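Local coordinates for putative cell surface protein, similar to internalin proteins (Listeria monocytogenes EGD-e, PDB 5KZS) that is a putative internalin-like cell surface protein that interacts with afadin and facilitates crossing of the basement membrane, at residues 185-195 with 209-217; 217-228 with 237-247. One frame throughout, in Å; residues are numbered along the deposited sequence.

Contact 1 (185-195 with 209-217); sequences LPDFQNLTNLA and TNFTNLSNL
The carboxylate of D187 and residue T212 meet through two bonds: OD2 accepts from the hydroxyl OG1 of T212 at 2.6 Å, and OD1 accepts from the T212 backbone N at 3.2 Å. Both donors come to the syn side, each tilted out of the carboxylate plane. With CG of D187 anti to its own backbone N (chi1 -178°), the acid end reaches over to the next turn of the chain, and the two bonds fix its rotation. OD1 also accepts a hydrogen bond from a water that donates to F188 O as well and accepts from N213 N. At the far end, T209 OG1 donates to L185 O at 2.5 Å, in the carbonyl plane, while a second water accepts from L185 N and T209 N; T209 CG2 rests against D187 CB. N213 ND2 makes a weak, bent bond to Q189 O.

Next to these polar bonds, the side chains of F211 and F188 run side by side and point the same way, CE1 of F211 4.1 Å from CD2 of F188. L185 CD2 meets the edge of F211 at CZ, 3.7 Å away. L214 inserts CD2 against L191 CB and F188 CB, and L194 CD2 faces L217 CD1 at 4.3 Å. Type I turns, L191 to L194 and L214 to L217, precede the next strands. Neither segment has regular strand, so between these leucine-rich repeat coils side chains and two waters supply the polar links, while leucine and phenylalanine pack together.

Contact 2 (217-228 with 237-247); sequences LNNLNLDYNHLN and SIFIENQSGTV
D223 OD1 is gripped by two consecutive backbone amides, N242 N at 2.7 Å, nearly along the C-O axis, and E241 N at 3.0 Å, from the anti side. OD2 takes N242 ND2 on its syn side, so the carboxylate is held at both oxygens; N242 OD1 turns to the backbone of E329 and G330. N242 CB sits over the Y224 ring, 3.9 Å from its centroid, a CH-pi contact, and N242 O accepts from Y224 N. L222 O is likewise shared, Q243 NE2 and N225 ND2 reaching it from opposite faces of its plane.

Strands 219-221 and 238-239 are the last two of the parallel sheet of the leucine-rich repeat domain, paired by L220 N to S237 O and F239 N to L220 O. Just past the strands, L222 CB packs on I240 CG1 at 3.7 Å. An Asx turn, N221 OD1 accepting from D223 N, follows at the end of strand 219-221.

Q243, bent at chi2 (78°), brings its amide to the 222-227 backbone, where OE1 takes L227 N on a lone pair, with an N-H...O angle of 172°. Farther along, H226 ND1 donates to S244 O at 2.5 Å, and N228 ND2 donates to T246 O at 2.9 Å.

In the fold
Contact 1 closes before contact 2 opens along the chain, and their centres are about 17 Å apart; L217 belongs to both. Contact 1 joins the loop before strand 196-198 to the loop before strand 219-221, whereas contact 2 pairs strand 219-221 with 238-239, the outermost strand at this end of the parallel sheet. Direct links run between them: A195 O lies 2.9 Å from N218 N, a probable hydrogen bond, and F211 packs against L220. Strand 243-252, entered within contact 2, belongs to the mixed seven-stranded sheet that follows. Contact 1 thus joins neighbouring coils of the repeat, and contact 2 marks where the parallel sheet ends and the chain passes into the mixed sheet.

Contact 1 (185-195 with 209-217)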
# COMPACT_ATOMS: atom_id res chain seq x y z
N LEU A 185 -10.84 3.98 6.24
CA LEU A 185 -9.76 3.54 7.11
C LEU A 185 -10.10 3.69 8.60
O LEU A 185 -10.71 4.67 8.99
CB LEU A 185 -8.49 4.33 6.80
CG LEU A 185 -7.23 3.48 6.59
CD1 LEU A 185 -7.26 2.83 5.21
CD2 LEU A 185 -5.97 4.31 6.73
N PRO A 186 -9.71 2.71 9.43
CA PRO A 186 -9.75 2.86 10.88
C PRO A 186 -9.02 4.10 11.38
O PRO A 186 -7.96 4.44 10.88
CB PRO A 186 -9.01 1.61 11.37
CG PRO A 186 -9.32 0.58 10.34
CD PRO A 186 -9.44 1.31 9.03
N ASP A 187 -9.60 4.78 12.37
CA ASP A 187 -8.93 5.89 13.04
C ASP A 187 -7.99 5.26 14.05
O ASP A 187 -8.41 4.88 15.13
CB ASP A 187 -9.94 6.81 13.74
CG ASP A 187 -9.27 8.00 14.43
OD1 ASP A 187 -8.06 8.22 14.23
OD2 ASP A 187 -9.96 8.74 15.17
N PHE A 188 -6.71 5.17 13.70
CA PHE A 188 -5.77 4.38 14.48
C PHE A 188 -5.49 5.00 15.85
O PHE A 188 -5.21 6.20 15.95
CB PHE A 188 -4.46 4.18 13.73
CG PHE A 188 -4.64 3.51 12.40
CD1 PHE A 188 -4.97 2.17 12.31
CD2 PHE A 188 -4.47 4.23 11.22
CE1 PHE A 188 -5.13 1.56 11.08
CE2 PHE A 188 -4.63 3.62 9.98
CZ PHE A 188 -4.96 2.28 9.91
N GLN A 189 -5.57 4.17 16.88
CA GLN A 189 -5.48 4.63 18.27
C GLN A 189 -4.09 4.41 18.92
O GLN A 189 -3.70 5.20 19.78
CB GLN A 189 -6.59 3.97 19.10
CG GLN A 189 -8.00 4.31 18.63
CD GLN A 189 -8.35 5.79 18.78
OE1 GLN A 189 -8.71 6.47 17.80
NE2 GLN A 189 -8.21 6.30 19.99
N ASN A 190 -3.35 3.38 18.54
CA ASN A 190 -2.01 3.18 19.11
C ASN A 190 -0.90 3.04 18.03
O ASN A 190 -0.02 2.16 18.11
CB ASN A 190 -2.02 1.99 20.10
CG ASN A 190 -0.88 2.04 21.11
OD1 ASN A 190 -0.48 3.12 21.57
ND2 ASN A 190 -0.34 0.87 21.48
N LEU A 191 -0.95 3.94 17.04
CA LEU A 191 0.14 4.14 16.07
C LEU A 191 0.75 5.52 16.30
O LEU A 191 0.93 6.28 15.37
CB LEU A 191 -0.37 4.01 14.62
CG LEU A 191 -0.95 2.66 14.17
CD1 LEU A 191 -1.41 2.72 12.72
CD2 LEU A 191 0.03 1.52 14.36
N THR A 192 1.09 5.80 17.56
CA THR A 192 1.52 7.14 17.96
C THR A 192 2.92 7.53 17.45
O THR A 192 3.31 8.69 17.56
CB THR A 192 1.53 7.31 19.49
OG1 THR A 192 2.47 6.40 20.06
CG2 THR A 192 0.14 7.04 20.09
N ASN A 193 3.66 6.55 16.93
CA ASN A 193 4.97 6.79 16.32
C ASN A 193 5.00 6.58 14.80
O ASN A 193 6.08 6.58 14.21
CB ASN A 193 6.02 5.89 16.99
CG ASN A 193 6.54 6.46 18.30
OD1 ASN A 193 7.75 6.66 18.46
ND2 ASN A 193 5.63 6.73 19.24
N LEU A 194 3.83 6.41 14.17
CA LEU A 194 3.76 6.26 12.72
C LEU A 194 4.19 7.56 12.07
O LEU A 194 3.67 8.62 12.41
CB LEU A 194 2.36 5.88 12.22
CG LEU A 194 2.31 5.37 10.77
CD1 LEU A 194 2.72 3.90 10.71
CD2 LEU A 194 0.93 5.53 10.16
N ALA A 195 5.16 7.47 11.15
CA ALA A 195 5.67 8.61 10.41
C ALA A 195 5.16 8.66 8.97
O ALA A 195 4.82 9.74 8.49
CB ALA A 195 7.19 8.60 10.44
N THR A 209 -11.42 9.29 7.06
CA THR A 209 -11.13 9.44 8.48
C THR A 209 -10.17 10.56 8.82
O THR A 209 -9.06 10.57 8.35
CB THR A 209 -10.49 8.15 8.95
OG1 THR A 209 -11.42 7.09 8.70
CG2 THR A 209 -10.14 8.22 10.43
N ASN A 210 -10.59 11.47 9.68
CA ASN A 210 -9.77 12.61 10.07
C ASN A 210 -8.97 12.21 11.30
O ASN A 210 -9.41 12.40 12.43
CB ASN A 210 -10.66 13.83 10.35
CG ASN A 210 -9.88 15.12 10.47
OD1 ASN A 210 -8.71 15.21 10.09
ND2 ASN A 210 -10.54 16.16 10.99
N PHE A 211 -7.77 11.68 11.07
CA PHE A 211 -7.01 10.96 12.11
C PHE A 211 -6.74 11.77 13.38
O PHE A 211 -6.09 12.81 13.33
CB PHE A 211 -5.67 10.45 11.54
CG PHE A 211 -5.82 9.47 10.42
CD1 PHE A 211 -6.47 8.26 10.61
CD2 PHE A 211 -5.32 9.75 9.16
CE1 PHE A 211 -6.61 7.36 9.56
CE2 PHE A 211 -5.46 8.86 8.11
CZ PHE A 211 -6.11 7.67 8.31
N THR A 212 -7.23 11.26 14.52
CA THR A 212 -7.15 11.96 15.81
C THR A 212 -5.83 11.78 16.57
O THR A 212 -5.42 12.67 17.32
CB THR A 212 -8.31 11.55 16.74
OG1 THR A 212 -8.41 10.13 16.80
CG2 THR A 212 -9.63 12.12 16.24
N ASN A 213 -5.17 10.63 16.38
CA ASN A 213 -4.07 10.21 17.25
C ASN A 213 -2.82 9.71 16.50
O ASN A 213 -2.19 8.73 16.93
CB ASN A 213 -4.59 9.14 18.20
CG ASN A 213 -3.70 8.95 19.41
OD1 ASN A 213 -3.04 9.89 19.87
ND2 ASN A 213 -3.66 7.73 19.93
N LEU A 214 -2.47 10.38 15.40
CA LEU A 214 -1.24 10.08 14.66
C LEU A 214 -0.17 11.13 14.99
O LEU A 214 0.26 11.88 14.13
CB LEU A 214 -1.52 10.00 13.16
CG LEU A 214 -2.41 8.84 12.73
CD1 LEU A 214 -2.67 8.89 11.24
CD2 LEU A 214 -1.79 7.50 13.08
N SER A 215 0.26 11.12 16.25
CA SER A 215 1.17 12.12 16.83
C SER A 215 2.50 12.39 16.09
O SER A 215 3.10 13.44 16.30
CB SER A 215 1.51 11.74 18.27
OG SER A 215 0.34 11.48 19.01
N ASN A 216 2.97 11.44 15.28
CA ASN A 216 4.28 11.58 14.65
C ASN A 216 4.26 11.52 13.13
O ASN A 216 5.30 11.31 12.51
CB ASN A 216 5.20 10.50 15.22
CG ASN A 216 6.54 11.04 15.66
OD1 ASN A 216 7.59 10.57 15.22
ND2 ASN A 216 6.51 12.04 16.55
N LEU A 217 3.10 11.75 12.52
CA LEU A 217 2.95 11.63 11.06
C LEU A 217 3.61 12.80 10.31
O LEU A 217 3.39 13.96 10.65
CB LEU A 217 1.47 11.52 10.68
CG LEU A 217 1.14 11.09 9.24
CD1 LEU A 217 1.48 9.63 8.99
CD2 LEU A 217 -0.33 11.32 8.94
O HOH W 1 -11.87 6.57 6.01
O HOH W 2 -5.34 8.67 14.70

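Contact 2 (217-228 with 237-247)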
# COMPACT_ATOMS: atom_id res chain seq x y z
N LEU A 217 3.10 11.75 12.52
CA LEU A 217 2.95 11.63 11.06
C LEU A 217 3.61 12.80 10.31
O LEU A 217 3.39 13.96 10.65
CB LEU A 217 1.47 11.52 10.68
CG LEU A 217 1.14 11.09 9.24
CD1 LEU A 217 1.48 9.63 8.99
CD2 LEU A 217 -0.33 11.32 8.94
N ASN A 218 4.46 12.46 9.33
CA ASN A 218 5.13 13.41 8.42
C ASN A 218 4.66 13.31 6.98
O ASN A 218 4.82 14.27 6.23
CB ASN A 218 6.63 13.14 8.39
CG ASN A 218 7.30 13.35 9.73
OD1 ASN A 218 6.83 14.16 10.55
ND2 ASN A 218 8.38 12.61 9.98
N ASN A 219 4.12 12.16 6.59
CA ASN A 219 3.87 11.85 5.19
C ASN A 219 2.65 10.97 5.05
O ASN A 219 2.69 9.80 5.45
CB ASN A 219 5.12 11.17 4.60
CG ASN A 219 4.87 10.52 3.23
OD1 ASN A 219 5.56 9.56 2.86
ND2 ASN A 219 3.90 11.05 2.47
N LEU A 220 1.60 11.53 4.47
CA LEU A 220 0.38 10.80 4.18
C LEU A 220 0.16 10.88 2.69
O LEU A 220 -0.33 11.88 2.17
CB LEU A 220 -0.80 11.42 4.94
CG LEU A 220 -2.21 10.85 4.69
CD1 LEU A 220 -2.27 9.33 4.80
CD2 LEU A 220 -3.20 11.45 5.68
N ASN A 221 0.55 9.83 2.00
CA ASN A 221 0.44 9.84 0.56
C ASN A 221 -0.99 9.50 0.15
O ASN A 221 -1.45 8.38 0.36
CB ASN A 221 1.42 8.85 -0.05
CG ASN A 221 1.57 9.02 -1.55
OD1 ASN A 221 0.66 9.54 -2.22
ND2 ASN A 221 2.71 8.60 -2.09
N LEU A 222 -1.68 10.48 -0.43
CA LEU A 222 -3.04 10.28 -0.93
C LEU A 222 -3.17 10.37 -2.45
O LEU A 222 -4.29 10.39 -2.96
CB LEU A 222 -3.97 11.28 -0.27
CG LEU A 222 -3.99 11.24 1.26
CD1 LEU A 222 -4.96 12.27 1.80
CD2 LEU A 222 -4.36 9.86 1.78
N ASP A 223 -2.05 10.40 -3.18
CA ASP A 223 -2.04 10.48 -4.64
C ASP A 223 -2.97 9.44 -5.28
O ASP A 223 -3.11 8.36 -4.77
CB ASP A 223 -0.60 10.27 -5.15
CG ASP A 223 -0.31 10.98 -6.49
OD1 ASP A 223 -0.80 12.12 -6.70
OD2 ASP A 223 0.44 10.42 -7.32
N TYR A 224 -3.62 9.78 -6.38
CA TYR A 224 -4.52 8.87 -7.10
C TYR A 224 -5.66 8.26 -6.26
O TYR A 224 -5.87 7.05 -6.24
CB TYR A 224 -3.72 7.78 -7.80
CG TYR A 224 -2.96 8.23 -9.01
CD1 TYR A 224 -3.63 8.51 -10.20
CD2 TYR A 224 -1.57 8.35 -8.99
CE1 TYR A 224 -2.95 8.90 -11.33
CE2 TYR A 224 -0.87 8.74 -10.13
CZ TYR A 224 -1.56 9.02 -11.30
OH TYR A 224 -0.91 9.42 -12.44
N ASN A 225 -6.36 9.13 -5.55
CA ASN A 225 -7.59 8.79 -4.83
C ASN A 225 -8.71 9.76 -5.32
O ASN A 225 -8.49 10.54 -6.28
CB ASN A 225 -7.34 8.90 -3.32
CG ASN A 225 -6.69 7.64 -2.75
OD1 ASN A 225 -7.35 6.61 -2.57
ND2 ASN A 225 -5.39 7.72 -2.45
N HIS A 226 -9.88 9.72 -4.70
CA HIS A 226 -11.02 10.49 -5.19
C HIS A 226 -11.63 11.42 -4.14
O HIS A 226 -12.86 11.53 -4.06
CB HIS A 226 -12.07 9.53 -5.75
CG HIS A 226 -11.50 8.43 -6.60
ND1 HIS A 226 -11.19 8.60 -7.93
CD2 HIS A 226 -11.19 7.15 -6.30
CE1 HIS A 226 -10.70 7.47 -8.41
NE2 HIS A 226 -10.69 6.58 -7.45
N LEU A 227 -10.79 12.10 -3.37
CA LEU A 227 -11.29 12.97 -2.29
C LEU A 227 -11.74 14.35 -2.78
O LEU A 227 -11.08 14.95 -3.63
CB LEU A 227 -10.22 13.16 -1.22
CG LEU A 227 -9.68 11.90 -0.55
CD1 LEU A 227 -8.67 12.29 0.52
CD2 LEU A 227 -10.80 11.07 0.05
N ASN A 228 -12.86 14.82 -2.24
CA ASN A 228 -13.32 16.19 -2.40
C ASN A 228 -12.77 17.08 -1.30
O ASN A 228 -12.75 18.30 -1.43
CB ASN A 228 -14.84 16.26 -2.39
CG ASN A 228 -15.46 15.57 -3.59
OD1 ASN A 228 -15.52 14.36 -3.63
ND2 ASN A 228 -15.91 16.35 -4.57
N SER A 237 1.03 17.04 6.47
CA SER A 237 1.64 15.81 6.03
C SER A 237 1.14 15.29 4.68
O SER A 237 1.67 14.28 4.22
CB SER A 237 1.41 14.74 7.09
OG SER A 237 1.81 15.22 8.36
N ILE A 238 0.16 15.92 4.05
CA ILE A 238 -0.39 15.35 2.82
C ILE A 238 0.49 15.63 1.61
O ILE A 238 1.12 16.68 1.53
CB ILE A 238 -1.84 15.78 2.57
CG1 ILE A 238 -2.75 15.14 3.62
CG2 ILE A 238 -2.32 15.35 1.18
CD1 ILE A 238 -4.13 15.74 3.75
N PHE A 239 0.54 14.65 0.71
CA PHE A 239 1.06 14.81 -0.64
C PHE A 239 -0.02 14.35 -1.62
O PHE A 239 -0.47 13.21 -1.56
CB PHE A 239 2.32 13.97 -0.84
CG PHE A 239 2.73 13.78 -2.29
CD1 PHE A 239 2.21 12.71 -3.05
CD2 PHE A 239 3.65 14.64 -2.89
CE1 PHE A 239 2.59 12.54 -4.37
CE2 PHE A 239 4.03 14.46 -4.21
CZ PHE A 239 3.50 13.41 -4.95
N ILE A 240 -0.43 15.24 -2.50
CA ILE A 240 -1.27 14.88 -3.63
C ILE A 240 -0.75 15.68 -4.81
O ILE A 240 -0.43 16.86 -4.66
CB ILE A 240 -2.77 15.24 -3.40
CG1 ILE A 240 -3.35 14.35 -2.30
CG2 ILE A 240 -3.59 15.12 -4.70
CD1 ILE A 240 -4.72 14.77 -1.83
N GLU A 241 -0.62 15.00 -5.94
CA GLU A 241 -0.47 15.65 -7.23
C GLU A 241 -1.59 15.28 -8.19
O GLU A 241 -1.99 16.11 -9.00
CB GLU A 241 0.89 15.32 -7.85
CG GLU A 241 2.03 15.97 -7.07
CD GLU A 241 3.37 15.97 -7.79
OE1 GLU A 241 3.79 14.91 -8.32
OE2 GLU A 241 4.02 17.04 -7.78
N ASN A 242 -2.08 14.06 -8.10
CA ASN A 242 -3.19 13.62 -8.94
C ASN A 242 -4.38 13.18 -8.08
O ASN A 242 -4.20 12.66 -6.97
CB ASN A 242 -2.74 12.47 -9.82
CG ASN A 242 -1.38 12.72 -10.44
OD1 ASN A 242 -1.24 13.57 -11.32
ND2 ASN A 242 -0.38 11.99 -9.99
N GLN A 243 -5.58 13.40 -8.60
CA GLN A 243 -6.82 13.11 -7.88
C GLN A 243 -7.95 13.19 -8.89
O GLN A 243 -7.93 14.03 -9.79
CB GLN A 243 -7.02 14.11 -6.72
CG GLN A 243 -7.81 13.57 -5.53
CD GLN A 243 -7.05 12.66 -4.55
OE1 GLN A 243 -7.66 12.08 -3.65
NE2 GLN A 243 -5.73 12.56 -4.70
N SER A 244 -8.91 12.28 -8.81
CA SER A 244 -10.01 12.25 -9.78
C SER A 244 -11.28 12.03 -9.01
O SER A 244 -11.34 11.10 -8.21
CB SER A 244 -9.83 11.15 -10.84
OG SER A 244 -10.06 9.84 -10.33
N GLY A 245 -12.29 12.87 -9.25
CA GLY A 245 -13.55 12.72 -8.54
C GLY A 245 -14.73 13.30 -9.26
O GLY A 245 -14.66 13.67 -10.43
N THR A 246 -15.85 13.33 -8.55
CA THR A 246 -17.01 14.08 -8.99
C THR A 246 -17.51 14.98 -7.87
O THR A 246 -17.15 14.85 -6.69
CB THR A 246 -18.17 13.18 -9.51
OG1 THR A 246 -18.71 12.39 -8.44
CG2 THR A 246 -17.70 12.31 -10.69
N VAL A 247 -18.31 15.94 -8.31
CA VAL A 247 -19.00 16.84 -7.43
C VAL A 247 -20.48 16.67 -7.82
O VAL A 247 -20.79 16.12 -8.89
CB VAL A 247 -18.35 18.26 -7.57
CG1 VAL A 247 -19.19 19.21 -8.42
CG2 VAL A 247 -18.00 18.84 -6.21
O HOH W 3 -14.98 12.66 -5.68